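Local atomic coordinates of endonuclease 2 (Arabidopsis thaliana, PDB entry 4CXP), a protein that cleaves RNA and single-stranded DNA, and less readily double-stranded DNA, endonucleolytically to 5'-phosphorylated products with the help of three divalent metal ions. Residues 1-10 with 119-130. Sequence-based numbering, arbitrary orientation. Where two conformers were deposited one is given.
With ZN (zinc ion), chain G; ZN (zinc ion), chain E; ZN (zinc ion), chain F; SO4 (sulfate ion), chain I.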
loop_
_atom_site.group_PDB
_atom_site.type_symbol
_atom_site.label_atom_id
_atom_site.label_comp_id
_atom_site.label_asym_id
_atom_site.label_seq_id
_atom_site.Cartn_x
_atom_site.Cartn_y
_atom_site.Cartn_z
ATOM N N TRP A 1 2.595 -0.616 4.769
ATOM C CA TRP A 1 3.981 -1.105 4.550
ATOM C C TRP A 1 4.938 -0.250 5.347
ATOM O O TRP A 1 4.637 0.906 5.658
ATOM C CB TRP A 1 4.379 -0.988 3.075
ATOM C CG TRP A 1 3.441 -1.642 2.092
ATOM C CD1 TRP A 1 2.477 -1.016 1.384
ATOM C CD2 TRP A 1 3.394 -3.026 1.714
ATOM N NE1 TRP A 1 1.831 -1.911 0.577
ATOM C CE2 TRP A 1 2.374 -3.159 0.762
ATOM C CE3 TRP A 1 4.101 -4.167 2.096
ATOM C CZ2 TRP A 1 2.058 -4.372 0.176
ATOM C CZ3 TRP A 1 3.778 -5.376 1.511
ATOM C CH2 TRP A 1 2.769 -5.467 0.562
ATOM N N GLY A 2 6.124 -0.793 5.584
ATOM C CA GLY A 2 7.255 0.004 6.027
ATOM C C GLY A 2 7.894 0.772 4.891
ATOM O O GLY A 2 7.366 0.879 3.776
ATOM N N LYS A 3 9.066 1.328 5.168
ATOM C CA LYS A 3 9.717 2.222 4.261
ATOM C C LYS A 3 9.955 1.614 2.897
ATOM O O LYS A 3 9.725 2.250 1.873
ATOM C CB LYS A 3 11.054 2.674 4.868
ATOM C CG LYS A 3 11.942 3.497 3.967
ATOM C CD LYS A 3 13.259 3.809 4.660
ATOM C CE LYS A 3 14.140 4.752 3.862
ATOM N NZ LYS A 3 15.020 4.016 2.918
ATOM N N GLU A 4 10.448 0.380 2.870
ATOM C CA GLU A 4 10.847 -0.227 1.610
ATOM C C GLU A 4 9.638 -0.429 0.694
ATOM O O GLU A 4 9.714 -0.169 -0.509
ATOM C CB GLU A 4 11.557 -1.565 1.849
ATOM C CG GLU A 4 12.798 -1.476 2.735
ATOM C CD GLU A 4 12.527 -1.526 4.243
ATOM O OE1 GLU A 4 11.350 -1.619 4.695
ATOM O OE2 GLU A 4 13.530 -1.503 4.994
ATOM N N GLY A 5 8.531 -0.916 1.244
ATOM C CA GLY A 5 7.356 -1.146 0.425
ATOM C C GLY A 5 6.839 0.129 -0.204
ATOM O O GLY A 5 6.502 0.152 -1.385
ATOM N N HIS A 6 6.727 1.201 0.588
ATOM C CA HIS A 6 6.274 2.473 0.022
ATOM C C HIS A 6 7.233 3.021 -1.017
ATOM O O HIS A 6 6.814 3.589 -2.019
ATOM C CB HIS A 6 6.016 3.516 1.110
ATOM C CG HIS A 6 4.807 3.199 1.915
ATOM N ND1 HIS A 6 3.531 3.357 1.420
ATOM C CD2 HIS A 6 4.670 2.647 3.137
ATOM C CE1 HIS A 6 2.669 2.914 2.324
ATOM N NE2 HIS A 6 3.329 2.480 3.380
ATOM N N GLU A 7 8.536 2.889 -0.769
ATOM C CA GLU A 7 9.509 3.368 -1.744
ATOM C C GLU A 7 9.347 2.638 -3.072
ATOM O O GLU A 7 9.379 3.261 -4.126
ATOM C CB GLU A 7 10.941 3.209 -1.239
ATOM C CG GLU A 7 11.368 4.244 -0.229
ATOM C CD GLU A 7 12.796 4.032 0.230
ATOM O OE1 GLU A 7 13.329 2.906 0.091
ATOM O OE2 GLU A 7 13.385 4.985 0.750
ATOM N N ILE A 8 9.197 1.322 -3.020
ATOM C CA ILE A 8 9.019 0.537 -4.215
ATOM C C ILE A 8 7.781 0.983 -4.984
ATOM O O ILE A 8 7.821 1.189 -6.198
ATOM C CB ILE A 8 8.967 -0.977 -3.876
ATOM C CG1 ILE A 8 10.342 -1.478 -3.396
ATOM C CG2 ILE A 8 8.446 -1.791 -5.045
ATOM C CD1 ILE A 8 10.313 -2.809 -2.688
ATOM N N ILE A 9 6.659 1.100 -4.275
ATOM C CA ILE A 9 5.414 1.494 -4.905
ATOM C C ILE A 9 5.551 2.854 -5.574
ATOM O O ILE A 9 5.135 3.043 -6.713
ATOM C CB ILE A 9 4.274 1.448 -3.864
ATOM C CG1 ILE A 9 3.945 -0.023 -3.562
ATOM C CG2 ILE A 9 3.043 2.210 -4.330
ATOM C CD1 ILE A 9 3.002 -0.222 -2.408
ATOM N N CYS A 10 6.111 3.813 -4.851
ATOM C CA CYS A 10 6.226 5.153 -5.389
ATOM C C CYS A 10 7.253 5.257 -6.518
ATOM O O CYS A 10 7.067 6.056 -7.430
ATOM C CB CYS A 10 6.500 6.155 -4.272
ATOM S SG CYS A 10 4.989 6.517 -3.349
ATOM N N SER A 119 -0.519 8.980 -2.180
ATOM C CA SER A 119 0.574 8.106 -2.545
ATOM C C SER A 119 0.790 7.040 -1.476
ATOM O O SER A 119 0.929 5.858 -1.775
ATOM C CB SER A 119 1.836 8.929 -2.780
ATOM O OG SER A 119 1.654 9.791 -3.903
ATOM N N HIS A 120 0.821 7.454 -0.225
ATOM C CA HIS A 120 0.997 6.518 0.872
ATOM C C HIS A 120 -0.207 5.581 1.004
ATOM O O HIS A 120 -0.039 4.374 1.166
ATOM C CB HIS A 120 1.189 7.289 2.187
ATOM C CG HIS A 120 1.483 6.411 3.349
ATOM N ND1 HIS A 120 2.762 6.057 3.704
ATOM C CD2 HIS A 120 0.667 5.825 4.255
ATOM C CE1 HIS A 120 2.715 5.274 4.769
ATOM N NE2 HIS A 120 1.455 5.127 5.134
ATOM N N PHE A 121 -1.410 6.133 0.969
ATOM C CA PHE A 121 -2.609 5.324 1.175
ATOM C C PHE A 121 -2.871 4.356 0.026
ATOM O O PHE A 121 -3.344 3.245 0.271
ATOM C CB PHE A 121 -3.818 6.225 1.444
ATOM C CG PHE A 121 -3.737 6.992 2.746
ATOM C CD1 PHE A 121 -3.157 6.453 3.872
ATOM C CD2 PHE A 121 -4.280 8.261 2.835
ATOM C CE1 PHE A 121 -3.095 7.173 5.052
ATOM C CE2 PHE A 121 -4.222 8.984 4.014
ATOM C CZ PHE A 121 -3.622 8.435 5.121
ATOM N N MET A 122 -2.550 4.731 -1.211
ATOM C CA MET A 122 -2.628 3.766 -2.296
ATOM C C MET A 122 -1.698 2.585 -2.012
ATOM O O MET A 122 -2.005 1.438 -2.343
ATOM C CB MET A 122 -2.280 4.402 -3.627
ATOM C CG MET A 122 -2.524 3.464 -4.804
ATOM S SD MET A 122 -4.256 3.012 -5.023
ATOM C CE MET A 122 -4.859 4.517 -5.789
ATOM N N GLY A 123 -0.548 2.837 -1.391
ATOM C CA GLY A 123 0.279 1.753 -0.939
ATOM C C GLY A 123 -0.342 0.936 0.174
ATOM O O GLY A 123 -0.427 -0.289 0.085
ATOM N N ASP A 124 -0.791 1.592 1.239
ATOM C CA ASP A 124 -1.310 0.871 2.384
ATOM C C ASP A 124 -2.514 0.008 2.026
ATOM O O ASP A 124 -2.652 -1.085 2.565
ATOM C CB ASP A 124 -1.631 1.820 3.546
ATOM C CG ASP A 124 -0.455 2.083 4.465
ATOM O OD1 ASP A 124 0.616 1.510 4.209
ATOM O OD2 ASP A 124 -0.645 2.862 5.415
ATOM N N ILE A 125 -3.402 0.464 1.133
ATOM C CA ILE A 125 -4.579 -0.329 0.798
ATOM C C ILE A 125 -4.206 -1.604 0.063
ATOM O O ILE A 125 -5.052 -2.482 -0.084
ATOM C CB ILE A 125 -5.632 0.499 0.042
ATOM C CG1 ILE A 125 -7.018 -0.125 0.172
ATOM C CG2 ILE A 125 -5.224 0.721 -1.413
ATOM C CD1 ILE A 125 -8.121 0.804 -0.290
ATOM N N HIS A 126 -2.958 -1.725 -0.392
ATOM C CA HIS A 126 -2.455 -2.944 -1.013
ATOM C C HIS A 126 -1.752 -3.900 -0.064
ATOM O O HIS A 126 -1.446 -5.020 -0.460
ATOM C CB HIS A 126 -1.555 -2.608 -2.216
ATOM C CG HIS A 126 -2.334 -2.217 -3.426
ATOM N ND1 HIS A 126 -2.788 -0.947 -3.674
ATOM C CD2 HIS A 126 -2.813 -2.982 -4.433
ATOM C CE1 HIS A 126 -3.517 -0.957 -4.783
ATOM N NE2 HIS A 126 -3.549 -2.179 -5.270
ATOM N N GLN A 127 -1.484 -3.486 1.165
ATOM C CA GLN A 127 -0.882 -4.393 2.141
ATOM C C GLN A 127 -2.035 -5.254 2.675
ATOM O O GLN A 127 -2.977 -4.718 3.248
ATOM C CB GLN A 127 -0.207 -3.564 3.249
ATOM C CG GLN A 127 0.976 -4.203 3.967
ATOM C CD GLN A 127 0.605 -5.293 4.956
ATOM O OE1 GLN A 127 -0.027 -6.286 4.587
ATOM N NE2 GLN A 127 1.017 -5.136 6.203
ATOM N N PRO A 128 -2.026 -6.587 2.445
ATOM C CA PRO A 128 -3.184 -7.386 2.862
ATOM C C PRO A 128 -3.627 -7.160 4.298
ATOM O O PRO A 128 -4.833 -7.105 4.581
ATOM C CB PRO A 128 -2.716 -8.817 2.606
ATOM C CG PRO A 128 -1.768 -8.664 1.439
ATOM C CD PRO A 128 -1.022 -7.393 1.745
ATOM N N LEU A 129 -2.678 -7.061 5.223
ATOM C CA LEU A 129 -3.033 -6.892 6.629
ATOM C C LEU A 129 -3.404 -5.474 7.024
ATOM O O LEU A 129 -3.719 -5.239 8.166
ATOM C CB LEU A 129 -1.986 -7.497 7.549
ATOM C CG LEU A 129 -1.899 -9.022 7.496
ATOM C CD1 LEU A 129 -0.795 -9.522 8.396
ATOM C CD2 LEU A 129 -3.199 -9.682 7.882
ATOM N N HIS A 130 -3.440 -4.550 6.062
ATOM C CA HIS A 130 -4.110 -3.263 6.246
ATOM C C HIS A 130 -5.604 -3.321 5.922
ATOM O O HIS A 130 -6.275 -2.323 6.098
ATOM C CB HIS A 130 -3.423 -2.154 5.447
ATOM C CG HIS A 130 -2.220 -1.607 6.139
ATOM N ND1 HIS A 130 -2.104 -0.291 6.497
ATOM C CD2 HIS A 130 -1.102 -2.212 6.607
ATOM C CE1 HIS A 130 -0.977 -0.111 7.154
ATOM N NE2 HIS A 130 -0.341 -1.263 7.237
HETATM ZN ZN ZN G . 2.555 1.478 4.948
HETATM ZN ZN ZN E . 0.685 3.885 6.765
HETATM ZN ZN ZN F . 1.265 -1.525 8.606
HETATM S S SO4 I . 2.078 1.764 8.010
HETATM O O1 SO4 I . 3.287 2.189 8.814
HETATM O O2 SO4 I . 0.775 2.420 8.608
HETATM O O3 SO4 I . 2.164 0.248 7.911
HETATM O O4 SO4 I . 2.214 2.368 6.648
HETATM O O HOH W 1 3.130 4.113 -1.254
HETATM O O HOH W 2 0.887 -0.513 10.393
#
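The indole of Trp1 lies against the aliphatic chain of Gln127, whose CG stands over the centre of the six-membered ring, 3.5 Å from its centroid, a CH-pi contact. At the ring edge NE1 donates to Gly123 O (2.8 Å) with a bent N-H...O angle of 131°; His126 N reaches this oxygen from the opposite face of the carbonyl plane. CG of Trp1 lies anti to the carbonyl carbon (chi1 -54°), which turns the indole toward Gly123 while backbone N and O chelate one zinc, N at 2.1 Å. Replacing the Trp1 indole by the methyl of an alanine would probably leave Gly123 O without its NE1 donor and open a gap against Gln127 CG, although the backbone chelate could remain. His6 NE2 binds the same metal, and the Asp124 carboxylate bridges, OD1 to this zinc and OD2 to a second one, also held by His120, Asp45 and His58. The His6 ring forms an offset stack with His120, centroids 3.9 Å apart and planes at 14°, while water 1 links His6 ND1 to Ser119 O. Farther along helix 3-10, Ile9 CD1 lies 3.7 Å from Gly123 CA, where a side chain would collide with His6. A sulfate spans all three zincs, the third bound by His130, His154 and Asp158; chelation by the N-terminal tryptophan within this trinuclear cluster is the hallmark of the S1/P1 nuclease active site.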